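Local atomic coordinates of putative exported protein (Burkholderia pseudomallei, PDB entry 4JGB), a protein that is of unknown function but probably binds NAD(P) in a Rossmann-type fold, consistent with an oxidoreductase activity on CH-NH groups. Residues F11-I17 against Y73-Q77; V83-K88 against D138-Y142; R101-V105 against F195-I199; K117-D121 against A133-R137; L149-S155 against F204-T210. All blocks are in the same frame, centred on the assembly; numbering follows the deposited sequence.

Contact 1 of 5, residues F11-I17 against Y73-Q77; sequences FGATGMI and YGPKQ. With SO4 (sulfate ion), chain D; EDO (1,2-ethanediol), chain C; SO4 (sulfate ion), chain E.
Gly12 lies with its CA over one face of the Tyr73 ring, a CH-pi contact 4.2 Å from the ring centroid. The Gln77 side chain, extended beyond CG (chi2 180°), brings its amide between the loops: NE2 gives a weak but nearly straight bond to Gly12 O (3.3 Å, 167°) and a second, shorter one to sulfate D at O3 (3.0 Å), while OE1 accepts from the ethanediol. Ile17 pushes its CD1 against Pro75 CD, 3.8 Å away, crossing the proline at about a right angle. Between the two loops sits sulfate D, held by Met16 N at O2 (2.8 Å), Ile17 N at O1, Gly74 N at O3 and Lys76 N at O4 (2.8 Å). Farther out, the turn from Gly12 to Gly15 is closed by Gly15 N on Gly12 O, so that this carbonyl serves two donors, and Ser19 OG ties to Gly15 O. The glycine-rich loop Gly12-Ile17 (GATGMI) is as in Rossmann dinucleotide-binding loops. Neutral N-H groups at the start of helix 16-27 supply part of the grip, which suggests that the sulfate, probably from the crystallisation liquor, stands where a cofactor phosphate would probably bind, perhaps helped by the helix dipole.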
# COMPACT_ATOMS: atom_id res chain seq x y z
N PHE A 11 5.18 7.84 0.67
CA PHE A 11 6.05 7.68 -0.51
C PHE A 11 5.19 7.32 -1.74
O PHE A 11 4.15 6.69 -1.61
CB PHE A 11 7.11 6.58 -0.27
CG PHE A 11 8.18 6.97 0.72
CD1 PHE A 11 9.36 7.61 0.29
CD2 PHE A 11 8.00 6.74 2.08
CE1 PHE A 11 10.33 8.00 1.22
CE2 PHE A 11 8.97 7.11 3.01
CZ PHE A 11 10.14 7.75 2.58
N GLY A 12 5.62 7.75 -2.93
CA GLY A 12 4.90 7.44 -4.16
C GLY A 12 3.67 8.30 -4.40
O GLY A 12 2.80 7.92 -5.19
N ALA A 13 3.59 9.45 -3.73
CA ALA A 13 2.40 10.32 -3.79
C ALA A 13 1.99 10.92 -5.17
O ALA A 13 0.84 11.41 -5.30
CB ALA A 13 2.45 11.42 -2.71
N THR A 14 2.87 10.88 -6.18
CA THR A 14 2.51 11.47 -7.47
C THR A 14 1.95 10.41 -8.40
O THR A 14 1.55 10.72 -9.52
CB THR A 14 3.69 12.11 -8.24
OG1 THR A 14 4.66 11.11 -8.56
CG2 THR A 14 4.34 13.18 -7.45
N GLY A 15 1.93 9.15 -7.94
CA GLY A 15 1.42 8.06 -8.76
C GLY A 15 -0.09 8.14 -8.92
O GLY A 15 -0.77 8.97 -8.31
N MET A 16 -0.60 7.28 -9.77
CA MET A 16 -2.01 7.13 -10.04
C MET A 16 -2.72 6.70 -8.74
O MET A 16 -3.78 7.27 -8.35
CB MET A 16 -2.14 6.10 -11.19
CG MET A 16 -3.50 5.96 -11.79
SD MET A 16 -4.48 4.94 -10.67
CE MET A 16 -4.06 3.30 -11.22
N ILE A 17 -2.14 5.72 -8.05
CA ILE A 17 -2.68 5.28 -6.75
C ILE A 17 -2.34 6.25 -5.63
O ILE A 17 -3.19 6.61 -4.79
CB ILE A 17 -2.20 3.86 -6.37
CG1 ILE A 17 -2.66 2.86 -7.44
CG2 ILE A 17 -2.71 3.48 -4.98
CD1 ILE A 17 -2.18 1.41 -7.21
N TYR A 73 3.67 3.33 -4.07
CA TYR A 73 4.13 2.88 -5.38
C TYR A 73 3.15 1.90 -5.98
O TYR A 73 2.83 0.89 -5.36
CB TYR A 73 5.51 2.24 -5.26
CG TYR A 73 6.52 3.20 -4.74
CD1 TYR A 73 6.93 4.30 -5.51
CD2 TYR A 73 7.05 3.05 -3.47
CE1 TYR A 73 7.87 5.21 -5.02
CE2 TYR A 73 7.98 3.94 -2.97
CZ TYR A 73 8.39 5.01 -3.76
OH TYR A 73 9.33 5.88 -3.24
N GLY A 74 2.66 2.22 -7.16
CA GLY A 74 1.71 1.36 -7.88
C GLY A 74 2.39 0.70 -9.07
O GLY A 74 3.62 0.66 -9.12
N PRO A 75 1.59 0.18 -10.03
CA PRO A 75 2.11 -0.58 -11.18
C PRO A 75 3.12 0.16 -12.08
O PRO A 75 4.03 -0.48 -12.62
CB PRO A 75 0.84 -0.96 -11.97
CG PRO A 75 -0.23 -0.04 -11.47
CD PRO A 75 0.12 0.22 -10.02
N LYS A 76 2.98 1.48 -12.24
CA LYS A 76 3.94 2.23 -13.07
C LYS A 76 5.21 2.62 -12.29
O LYS A 76 6.28 2.78 -12.88
CB LYS A 76 3.29 3.45 -13.72
N GLN A 77 5.10 2.76 -10.98
CA GLN A 77 6.25 3.20 -10.18
C GLN A 77 7.14 2.08 -9.62
O GLN A 77 8.34 2.28 -9.43
CB GLN A 77 5.78 4.05 -9.01
CG GLN A 77 5.53 5.51 -9.36
CD GLN A 77 5.06 6.28 -8.15
OE1 GLN A 77 5.77 7.13 -7.64
NE2 GLN A 77 3.87 5.96 -7.67
S SO4 D . 1.25 4.15 -10.06
O1 SO4 D . 0.19 4.10 -9.00
O2 SO4 D . 1.25 5.44 -10.82
O3 SO4 D . 2.61 3.95 -9.46
O4 SO4 D . 1.03 3.03 -11.01
C1 EDO C . 6.93 10.05 -7.25
O1 EDO C . 5.69 9.74 -6.58
C2 EDO C . 7.62 11.17 -6.48
O2 EDO C . 6.83 11.35 -5.30
S SO4 E . 11.20 8.81 -5.15
O1 SO4 E . 12.04 9.80 -4.43
O2 SO4 E . 10.19 8.17 -4.27
O3 SO4 E . 10.51 9.50 -6.26
O4 SO4 E . 12.08 7.74 -5.68

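Contact 2 of 5, residues V83-K88 against D138-Y142; sequences VVAVAK and DAYGY
Helices 83-88 and 138-142 run side by side in the same sense, their axes 8.7 Å apart at a crossing angle of -27°, and they come nearest where Val84 faces Ala139, CA to CA 4.5 Å. Such closeness rests on small side chains: the methyl of Ala139 meets Val83 CG1 at 3.8 Å and, more loosely, Ala87 CB. Val84 uses one branch. Its CG2, beside its own backbone N, packs against both Asp138 CB and the backbone of Ala139, 3.5 Å from Ala139 N. One turn further on, the packing becomes lysine over aromatic. Tyr142 CG stands anti to the backbone N (chi1 167°), which carries the ring across to the partner helix, and Lys88 runs its extended chain over that ring's face. Lys88 CG sits above the middle of the Tyr142 ring, 3.8 Å from the centroid and 9° off the normal; Lys88 CE lies beyond it, over Tyr142 CD1. At the far end of the ring a water joins Lys88 O (2.8 Å) to Tyr142 OH (2.7 Å). This is the packing of neighbouring helices on one face of an open alpha/beta sheet, here the helices of successive beta-alpha-beta crossovers in a Rossmann-type fold.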
# COMPACT_ATOMS: atom_id res chain seq x y z
N VAL A 83 10.85 -4.07 -4.77
CA VAL A 83 9.66 -4.21 -3.91
C VAL A 83 10.03 -4.68 -2.47
O VAL A 83 9.61 -4.05 -1.48
CB VAL A 83 8.57 -5.03 -4.61
CG1 VAL A 83 7.56 -5.60 -3.62
CG2 VAL A 83 7.86 -4.17 -5.68
N VAL A 84 10.80 -5.75 -2.35
CA VAL A 84 11.28 -6.20 -1.00
C VAL A 84 12.10 -5.13 -0.24
O VAL A 84 11.86 -4.88 0.96
CB VAL A 84 12.05 -7.54 -1.08
CG1 VAL A 84 12.72 -7.89 0.26
CG2 VAL A 84 11.10 -8.65 -1.50
N ALA A 85 13.09 -4.52 -0.92
CA ALA A 85 13.94 -3.51 -0.29
C ALA A 85 13.10 -2.33 0.24
O ALA A 85 13.36 -1.83 1.33
CB ALA A 85 15.00 -3.01 -1.24
N VAL A 86 12.09 -1.90 -0.53
CA VAL A 86 11.19 -0.85 -0.06
C VAL A 86 10.52 -1.24 1.26
O VAL A 86 10.64 -0.52 2.23
CB VAL A 86 10.09 -0.49 -1.09
CG1 VAL A 86 9.08 0.46 -0.46
CG2 VAL A 86 10.70 0.19 -2.32
N ALA A 87 9.82 -2.38 1.28
CA ALA A 87 9.24 -2.92 2.52
C ALA A 87 10.26 -2.96 3.70
O ALA A 87 9.95 -2.53 4.82
CB ALA A 87 8.67 -4.32 2.26
N LYS A 88 11.45 -3.49 3.43
CA LYS A 88 12.51 -3.59 4.43
C LYS A 88 12.93 -2.22 4.93
O LYS A 88 13.13 -2.01 6.14
CB LYS A 88 13.72 -4.35 3.88
CG LYS A 88 13.47 -5.84 3.68
CD LYS A 88 14.76 -6.65 3.50
CE LYS A 88 14.40 -8.13 3.34
NZ LYS A 88 15.54 -9.10 3.32
N ASP A 138 7.23 -12.04 -1.72
CA ASP A 138 8.39 -11.97 -0.82
C ASP A 138 8.35 -10.78 0.15
O ASP A 138 8.74 -10.92 1.30
CB ASP A 138 9.68 -11.91 -1.63
CG ASP A 138 9.92 -13.18 -2.45
OD1 ASP A 138 9.22 -14.22 -2.22
OD2 ASP A 138 10.80 -13.10 -3.34
N ALA A 139 7.90 -9.62 -0.32
CA ALA A 139 7.65 -8.46 0.54
C ALA A 139 6.69 -8.85 1.67
O ALA A 139 6.98 -8.64 2.85
CB ALA A 139 7.10 -7.30 -0.27
N TYR A 140 5.56 -9.46 1.31
CA TYR A 140 4.62 -9.96 2.31
C TYR A 140 5.25 -11.04 3.20
O TYR A 140 5.08 -11.02 4.40
CB TYR A 140 3.34 -10.50 1.66
CG TYR A 140 2.39 -11.07 2.69
CD1 TYR A 140 1.64 -10.23 3.50
CD2 TYR A 140 2.27 -12.46 2.87
CE1 TYR A 140 0.78 -10.73 4.47
CE2 TYR A 140 1.40 -12.98 3.85
CZ TYR A 140 0.66 -12.10 4.63
OH TYR A 140 -0.21 -12.55 5.59
N GLY A 141 5.98 -11.99 2.60
CA GLY A 141 6.79 -12.94 3.38
C GLY A 141 7.71 -12.28 4.40
O GLY A 141 7.81 -12.72 5.55
N TYR A 142 8.39 -11.21 4.00
CA TYR A 142 9.25 -10.50 4.95
C TYR A 142 8.46 -9.85 6.11
O TYR A 142 8.80 -10.02 7.29
CB TYR A 142 10.16 -9.48 4.25
CG TYR A 142 10.79 -8.56 5.24
CD1 TYR A 142 11.87 -8.98 6.01
CD2 TYR A 142 10.28 -7.26 5.44
CE1 TYR A 142 12.44 -8.13 6.95
CE2 TYR A 142 10.85 -6.41 6.38
CZ TYR A 142 11.93 -6.86 7.12
OH TYR A 142 12.51 -6.03 8.04
O HOH W 1 14.17 -3.96 7.86

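Contact 3 of 5, residues R101-V105 against F195-I199; sequences RVVVV and FVDEI
Strand 101-105, in the interior of the largely parallel Rossmann-type sheet, packs Arg101, Val103 and Val105 against Phe195, Glu198 and Ile199 of helix 188-201, which lies on one face of that sheet. The two short axes are nearly antiparallel, at 164°, and pass 9.7 Å apart. Val103 spreads its two branches over different partners. CG1, anti to the backbone N, hangs over the Phe195 ring 3.4 Å above its plane and displaced toward the rim, nearest Phe195 CZ. CG2 meets Ile199 CG1 at 3.8 Å and also roofs one face of the Arg101 guanidinium. Val105 CG2 approaches Phe195 CE2 at 3.7 Å.

At the N-terminal end of the strand, Arg101 bends at chi2 (72°) and turns its guanidinium edge to the helix. Its NH2 forms a salt bridge with Glu198 OE2 (2.9 Å), as a hydrogen bond a weak one because it is strongly bent, and a better bond to the backbone Glu198 O (2.9 Å), reaching that oxygen from above the carbonyl plane. Guanidinium and carboxylate stand almost perpendicular. A water links Arg101 NE (2.9 Å) with Ile199 O. Buried as it is, the pair has further support: Arg101 NH1 donates to Asp150 O and Thr152 OG1, and Glu198 receives Arg203 N and Phe204 N, a set of partners that would probably keep both groups charged. On this side Phe195 and Val196 also touch helix 16-27, whereas Val102 and Val104 look to the opposite face and meet helix 83-97.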
# COMPACT_ATOMS: atom_id res chain seq x y z
N ARG A 101 2.56 2.64 12.95
CA ARG A 101 1.63 2.29 11.90
C ARG A 101 2.29 2.46 10.54
O ARG A 101 2.76 3.55 10.21
CB ARG A 101 0.34 3.12 12.03
CG ARG A 101 -0.79 2.67 11.11
CD ARG A 101 -1.36 1.36 11.60
NE ARG A 101 -2.59 1.00 10.92
CZ ARG A 101 -2.73 -0.04 10.13
NH1 ARG A 101 -1.69 -0.84 9.88
NH2 ARG A 101 -3.92 -0.27 9.59
N VAL A 102 2.35 1.35 9.79
CA VAL A 102 2.96 1.25 8.45
C VAL A 102 1.94 0.61 7.48
O VAL A 102 1.48 -0.50 7.71
CB VAL A 102 4.23 0.32 8.48
CG1 VAL A 102 4.83 0.14 7.09
CG2 VAL A 102 5.29 0.84 9.44
N VAL A 103 1.59 1.31 6.40
CA VAL A 103 0.65 0.71 5.43
C VAL A 103 1.27 0.74 4.04
O VAL A 103 1.69 1.80 3.57
CB VAL A 103 -0.77 1.35 5.41
CG1 VAL A 103 -1.71 0.60 4.46
CG2 VAL A 103 -1.40 1.38 6.80
N VAL A 104 1.34 -0.43 3.40
CA VAL A 104 1.97 -0.51 2.06
C VAL A 104 1.00 -1.04 1.00
O VAL A 104 0.14 -1.87 1.27
CB VAL A 104 3.33 -1.30 2.07
CG1 VAL A 104 4.22 -0.87 3.23
CG2 VAL A 104 3.13 -2.79 2.20
N VAL A 105 1.12 -0.52 -0.21
CA VAL A 105 0.41 -1.05 -1.37
C VAL A 105 1.03 -2.41 -1.68
O VAL A 105 2.23 -2.52 -1.88
CB VAL A 105 0.47 -0.06 -2.58
CG1 VAL A 105 -0.00 -0.71 -3.90
CG2 VAL A 105 -0.37 1.19 -2.28
N PHE A 195 -7.95 2.38 1.71
CA PHE A 195 -6.58 2.39 2.20
C PHE A 195 -6.54 3.34 3.38
O PHE A 195 -6.04 3.00 4.48
CB PHE A 195 -5.63 2.85 1.05
CG PHE A 195 -4.16 2.74 1.36
CD1 PHE A 195 -3.50 3.73 2.10
CD2 PHE A 195 -3.39 1.71 0.82
CE1 PHE A 195 -2.13 3.67 2.32
CE2 PHE A 195 -2.01 1.64 1.06
CZ PHE A 195 -1.39 2.64 1.79
N VAL A 196 -7.11 4.53 3.18
CA VAL A 196 -7.15 5.54 4.24
C VAL A 196 -8.11 5.12 5.39
O VAL A 196 -7.84 5.42 6.56
CB VAL A 196 -7.51 6.95 3.67
CG1 VAL A 196 -7.71 7.94 4.80
CG2 VAL A 196 -6.43 7.46 2.69
N ASP A 197 -9.21 4.42 5.08
CA ASP A 197 -10.10 3.87 6.16
C ASP A 197 -9.25 2.93 7.03
O ASP A 197 -9.38 2.90 8.26
CB ASP A 197 -11.29 3.04 5.62
CG ASP A 197 -12.42 3.87 5.02
OD1 ASP A 197 -12.52 5.09 5.22
OD2 ASP A 197 -13.26 3.24 4.35
N GLU A 198 -8.38 2.17 6.39
CA GLU A 198 -7.60 1.16 7.10
C GLU A 198 -6.55 1.80 7.98
O GLU A 198 -6.30 1.34 9.09
CB GLU A 198 -6.98 0.11 6.15
CG GLU A 198 -6.10 -0.96 6.84
CD GLU A 198 -6.75 -1.61 8.08
OE1 GLU A 198 -8.00 -1.59 8.19
OE2 GLU A 198 -6.00 -2.15 8.95
N ILE A 199 -5.94 2.88 7.47
CA ILE A 199 -5.08 3.75 8.29
C ILE A 199 -5.77 4.21 9.57
O ILE A 199 -5.16 4.18 10.64
CB ILE A 199 -4.56 4.97 7.49
CG1 ILE A 199 -3.60 4.51 6.38
CG2 ILE A 199 -3.89 5.99 8.42
CD1 ILE A 199 -3.03 5.64 5.55
O HOH W 2 -4.97 1.92 12.28

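Contact 4 of 5, residues K117-D121 against A133-R137; sequences KQLVD and ALAHR
Arg137 reaches from helix 130-143 over to Gln118 and Asp121, and its chain can be followed atom by atom. From CB through CG to CD the extended run passes alongside Gln118 OE1, each carbon 4.0 to 4.1 Å from that oxygen, and the bend at chi3 (-69°) turns NE toward it. NE then closes in on Gln118 OE1 at 2.9 Å, and NH2 takes the same atom at 3.1 Å, a side-on grip by two nitrogens. Both come from one face of the amide, about 46° out of its plane, while the oxygen stays close to the guanidinium plane. NH2 also makes a salt bridge to Asp121 OD2 (2.6 Å), which it meets from above the carboxylate plane. Val120 CG1 lies 3.3 Å from Arg137 NH2. NH1 ends at a water that donates to Asp121 OD1. Beside the polar group, Val120 CG2 rests on Ala133 CB at 3.7 Å. Asp121 is set by its backbone N bonding to Gln118 O in the short 3-10 turn. The arrangement fastens the excursion bearing the small antiparallel pair 112-114/117-118 to the helix that follows it, within the long beta-alpha connection from strand 101-105 to helix 130-143 of the Rossmann-type fold.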
# COMPACT_ATOMS: atom_id res chain seq x y z
N LYS A 117 -2.94 -20.96 -1.59
CA LYS A 117 -2.92 -20.77 -3.07
C LYS A 117 -3.19 -19.33 -3.46
O LYS A 117 -4.24 -18.79 -3.13
CB LYS A 117 -3.94 -21.68 -3.76
CG LYS A 117 -3.53 -23.12 -3.78
CD LYS A 117 -4.61 -24.03 -4.35
CE LYS A 117 -4.48 -25.41 -3.74
NZ LYS A 117 -3.09 -25.60 -3.22
N GLN A 118 -2.23 -18.74 -4.17
CA GLN A 118 -2.29 -17.36 -4.60
C GLN A 118 -2.66 -17.19 -6.10
O GLN A 118 -2.39 -18.07 -6.92
CB GLN A 118 -0.96 -16.68 -4.33
CG GLN A 118 -0.69 -16.45 -2.83
CD GLN A 118 0.61 -15.70 -2.57
OE1 GLN A 118 1.42 -15.48 -3.49
NE2 GLN A 118 0.82 -15.29 -1.30
N LEU A 119 -3.24 -16.04 -6.42
CA LEU A 119 -3.64 -15.72 -7.78
C LEU A 119 -2.51 -15.91 -8.82
O LEU A 119 -2.75 -16.43 -9.92
CB LEU A 119 -4.20 -14.29 -7.85
CG LEU A 119 -4.79 -13.84 -9.20
CD1 LEU A 119 -5.93 -14.71 -9.68
CD2 LEU A 119 -5.20 -12.37 -9.10
N VAL A 120 -1.30 -15.47 -8.48
CA VAL A 120 -0.17 -15.54 -9.44
C VAL A 120 0.03 -16.97 -9.93
O VAL A 120 0.46 -17.19 -11.07
CB VAL A 120 1.14 -15.02 -8.82
CG1 VAL A 120 1.54 -15.85 -7.59
CG2 VAL A 120 2.28 -15.02 -9.86
N ASP A 121 -0.33 -17.95 -9.10
CA ASP A 121 -0.10 -19.35 -9.48
C ASP A 121 -1.27 -20.00 -10.21
O ASP A 121 -1.19 -21.20 -10.49
CB ASP A 121 0.35 -20.20 -8.29
CG ASP A 121 1.69 -19.78 -7.77
OD1 ASP A 121 2.56 -19.46 -8.63
OD2 ASP A 121 1.87 -19.71 -6.54
N ALA A 133 4.45 -9.88 -9.13
CA ALA A 133 3.60 -10.58 -8.17
C ALA A 133 4.44 -11.39 -7.18
O ALA A 133 4.15 -11.40 -5.99
CB ALA A 133 2.57 -11.47 -8.88
N LEU A 134 5.49 -12.04 -7.71
CA LEU A 134 6.46 -12.79 -6.91
C LEU A 134 7.20 -11.88 -5.93
O LEU A 134 7.39 -12.26 -4.79
CB LEU A 134 7.51 -13.51 -7.79
CG LEU A 134 7.01 -14.56 -8.78
CD1 LEU A 134 8.13 -15.16 -9.63
CD2 LEU A 134 6.22 -15.62 -8.05
N ALA A 135 7.68 -10.74 -6.40
CA ALA A 135 8.30 -9.73 -5.52
C ALA A 135 7.33 -9.29 -4.40
O ALA A 135 7.74 -9.19 -3.23
CB ALA A 135 8.75 -8.53 -6.33
N HIS A 136 6.05 -9.06 -4.72
CA HIS A 136 5.10 -8.75 -3.64
C HIS A 136 4.98 -9.90 -2.65
O HIS A 136 4.94 -9.65 -1.43
CB HIS A 136 3.70 -8.36 -4.16
CG HIS A 136 3.68 -7.02 -4.80
ND1 HIS A 136 3.95 -5.87 -4.09
CD2 HIS A 136 3.47 -6.65 -6.08
CE1 HIS A 136 3.88 -4.83 -4.91
NE2 HIS A 136 3.58 -5.28 -6.12
N ARG A 137 4.95 -11.13 -3.16
CA ARG A 137 4.89 -12.31 -2.31
C ARG A 137 6.00 -12.33 -1.28
O ARG A 137 5.74 -12.61 -0.12
CB ARG A 137 4.94 -13.60 -3.10
CG ARG A 137 5.24 -14.83 -2.23
CD ARG A 137 5.42 -16.08 -3.08
NE ARG A 137 4.15 -16.51 -3.69
CZ ARG A 137 4.05 -17.41 -4.65
NH1 ARG A 137 5.13 -18.00 -5.15
NH2 ARG A 137 2.85 -17.71 -5.15
O HOH W 3 5.00 -19.53 -7.48

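Contact 5 of 5, residues L149-S155 against F204-T210; sequences LDWTFFS and FIRQAAT
Trp151 places CG between its backbone N and carbonyl carbon (chi1 61°), which lays the indole over Arg206, while Arg206 bends at chi3 (-69°) to swing its guanidinium clear of the ring. What lies over the indole is the arginine's CA and the start of its side chain, CG being over the pyrrole side near NE1: Arg206 CA is 3.7 Å from the centroid of the Trp151 six-membered ring, almost straight above it. The guanidinium stands steeply to the indole and works elsewhere. NH1 bonds Leu149 O (2.9 Å), approaching from above the carbonyl plane, and forms a salt bridge with Asp150 OD1 (3.0 Å), nearly in line with that atom's C-O bond; Asp150 OD2 is paired with Lys100. Arg206 belongs to the type II turn Phe204-Gln207, where it has positive phi, and its N bonds Trp151 O at 2.6 Å. The indole nitrogen, Trp151 NE1, is taken by Val146 O. Beyond the turn the chains become neighbouring parallel strands, 150-155 and 207-212, the latter following helix 188-201 at the close of the crossover. In this stretch Phe153 N donates to Gln207 O, Ala209 N to Phe153 O (2.9 Å) and Ser155 N to Ala209 O. On one face Thr152 OG1 donates to Phe204 O (2.7 Å), and Thr152 CG2 touches Ala209 CB. Ala209 CB also lies over the Phe154 ring, 4.0 Å from its centroid; Tyr191 stands nearly perpendicular to the same ring. On the other face, Thr210 OG1 reaches over to Ser155 O at 2.8 Å.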
# COMPACT_ATOMS: atom_id res chain seq x y z
N LEU A 149 5.60 -4.05 14.72
CA LEU A 149 4.96 -2.88 14.10
C LEU A 149 3.52 -3.24 13.71
O LEU A 149 3.23 -4.41 13.45
CB LEU A 149 5.72 -2.47 12.82
CG LEU A 149 7.19 -2.05 12.82
CD1 LEU A 149 7.63 -1.71 11.39
CD2 LEU A 149 7.39 -0.84 13.71
N ASP A 150 2.64 -2.23 13.65
CA ASP A 150 1.27 -2.37 13.08
C ASP A 150 1.25 -2.14 11.58
O ASP A 150 0.85 -1.09 11.09
CB ASP A 150 0.28 -1.42 13.74
CG ASP A 150 0.13 -1.67 15.23
OD1 ASP A 150 0.42 -2.80 15.69
OD2 ASP A 150 -0.26 -0.72 15.93
N TRP A 151 1.70 -3.15 10.85
CA TRP A 151 1.77 -3.04 9.42
C TRP A 151 0.54 -3.65 8.79
O TRP A 151 -0.14 -4.50 9.39
CB TRP A 151 3.09 -3.65 8.90
CG TRP A 151 3.27 -5.12 9.20
CD1 TRP A 151 4.01 -5.69 10.23
CD2 TRP A 151 2.70 -6.22 8.48
NE1 TRP A 151 3.94 -7.06 10.16
CE2 TRP A 151 3.14 -7.41 9.10
CE3 TRP A 151 1.86 -6.30 7.36
CZ2 TRP A 151 2.75 -8.70 8.66
CZ3 TRP A 151 1.47 -7.59 6.89
CH2 TRP A 151 1.90 -8.76 7.56
N THR A 152 0.24 -3.19 7.58
CA THR A 152 -0.83 -3.74 6.75
C THR A 152 -0.32 -3.81 5.31
O THR A 152 0.26 -2.85 4.79
CB THR A 152 -2.10 -2.84 6.80
OG1 THR A 152 -2.72 -3.02 8.07
CG2 THR A 152 -3.12 -3.27 5.72
N PHE A 153 -0.50 -4.96 4.67
CA PHE A 153 -0.05 -5.14 3.31
C PHE A 153 -1.33 -5.10 2.48
O PHE A 153 -2.08 -6.08 2.47
CB PHE A 153 0.66 -6.48 3.23
CG PHE A 153 1.16 -6.86 1.86
CD1 PHE A 153 2.37 -6.38 1.37
CD2 PHE A 153 0.44 -7.78 1.08
CE1 PHE A 153 2.84 -6.78 0.12
CE2 PHE A 153 0.90 -8.17 -0.18
CZ PHE A 153 2.10 -7.68 -0.66
N PHE A 154 -1.60 -3.95 1.87
CA PHE A 154 -2.92 -3.66 1.31
C PHE A 154 -2.92 -3.83 -0.21
O PHE A 154 -2.65 -2.87 -0.90
CB PHE A 154 -3.40 -2.22 1.68
CG PHE A 154 -4.92 -2.08 1.73
CD1 PHE A 154 -5.71 -2.39 0.61
CD2 PHE A 154 -5.56 -1.67 2.89
CE1 PHE A 154 -7.09 -2.32 0.67
CE2 PHE A 154 -6.94 -1.57 2.95
CZ PHE A 154 -7.71 -1.89 1.84
N SER A 155 -3.23 -5.03 -0.73
CA SER A 155 -3.21 -5.28 -2.19
C SER A 155 -4.41 -4.72 -2.92
O SER A 155 -5.53 -4.87 -2.44
CB SER A 155 -3.11 -6.79 -2.52
OG SER A 155 -1.95 -7.34 -1.91
N PHE A 204 -6.91 -4.62 9.89
CA PHE A 204 -6.05 -5.63 9.26
C PHE A 204 -4.61 -5.46 9.73
O PHE A 204 -3.70 -5.34 8.90
CB PHE A 204 -6.14 -5.50 7.72
CG PHE A 204 -7.53 -5.70 7.16
CD1 PHE A 204 -8.10 -6.97 7.14
CD2 PHE A 204 -8.26 -4.63 6.67
CE1 PHE A 204 -9.39 -7.18 6.65
CE2 PHE A 204 -9.56 -4.83 6.19
CZ PHE A 204 -10.12 -6.10 6.17
N ILE A 205 -4.42 -5.41 11.05
CA ILE A 205 -3.10 -5.22 11.68
C ILE A 205 -2.31 -6.50 11.53
O ILE A 205 -2.78 -7.58 11.87
CB ILE A 205 -3.23 -4.83 13.18
CG1 ILE A 205 -4.03 -3.52 13.33
CG2 ILE A 205 -1.86 -4.74 13.88
CD1 ILE A 205 -3.39 -2.31 12.70
N ARG A 206 -1.10 -6.35 10.99
CA ARG A 206 -0.23 -7.47 10.65
C ARG A 206 -0.89 -8.50 9.74
O ARG A 206 -0.62 -9.68 9.85
CB ARG A 206 0.40 -8.09 11.91
CG ARG A 206 1.49 -7.19 12.50
CD ARG A 206 2.11 -7.82 13.75
NE ARG A 206 1.14 -7.86 14.85
CZ ARG A 206 0.82 -6.81 15.60
NH1 ARG A 206 1.36 -5.61 15.36
NH2 ARG A 206 -0.08 -6.94 16.58
N GLN A 207 -1.76 -8.04 8.84
CA GLN A 207 -2.47 -8.91 7.92
C GLN A 207 -2.37 -8.31 6.53
O GLN A 207 -2.15 -7.09 6.38
CB GLN A 207 -3.95 -9.06 8.32
CG GLN A 207 -4.18 -9.76 9.67
CD GLN A 207 -5.66 -9.89 10.06
OE1 GLN A 207 -6.51 -9.17 9.58
NE2 GLN A 207 -5.96 -10.84 10.97
N ALA A 208 -2.52 -9.16 5.53
CA ALA A 208 -2.85 -8.71 4.18
C ALA A 208 -4.27 -8.19 4.22
O ALA A 208 -5.07 -8.59 5.10
CB ALA A 208 -2.73 -9.86 3.18
N ALA A 209 -4.58 -7.30 3.28
CA ALA A 209 -5.88 -6.66 3.18
C ALA A 209 -6.09 -6.37 1.71
O ALA A 209 -5.12 -6.12 1.00
CB ALA A 209 -5.85 -5.33 3.93
N THR A 210 -7.33 -6.31 1.28
CA THR A 210 -7.66 -5.99 -0.11
C THR A 210 -9.09 -5.46 -0.19
O THR A 210 -9.89 -5.67 0.74
CB THR A 210 -7.57 -7.25 -1.00
OG1 THR A 210 -7.43 -6.86 -2.36
CG2 THR A 210 -8.82 -8.17 -0.81

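How the contacts relate
Contacts 3 and 5 are the most intimate pair, their centres only 7 Å apart: strands 101-105 and 150-155 adjoin in the sheet, with Val104 O 2.8 Å from Phe154 N, a probable hydrogen bond. Contact 2 lies on the other face of the sheet from the helix of contact 3. It shares helix 130-143 with contact 4, which is nested within the loop that contact 2 closes, and Tyr140 of that helix leans on Phe153 of contact 5. Contact 1 holds the presumed cofactor site. It meets contact 3 at the end of strand 101-105, where Tyr73 O is 3.6 Å from Val105 CG1, whereas contact 5 is centred about 18 Å from it, on the opposite side of the chain's centre.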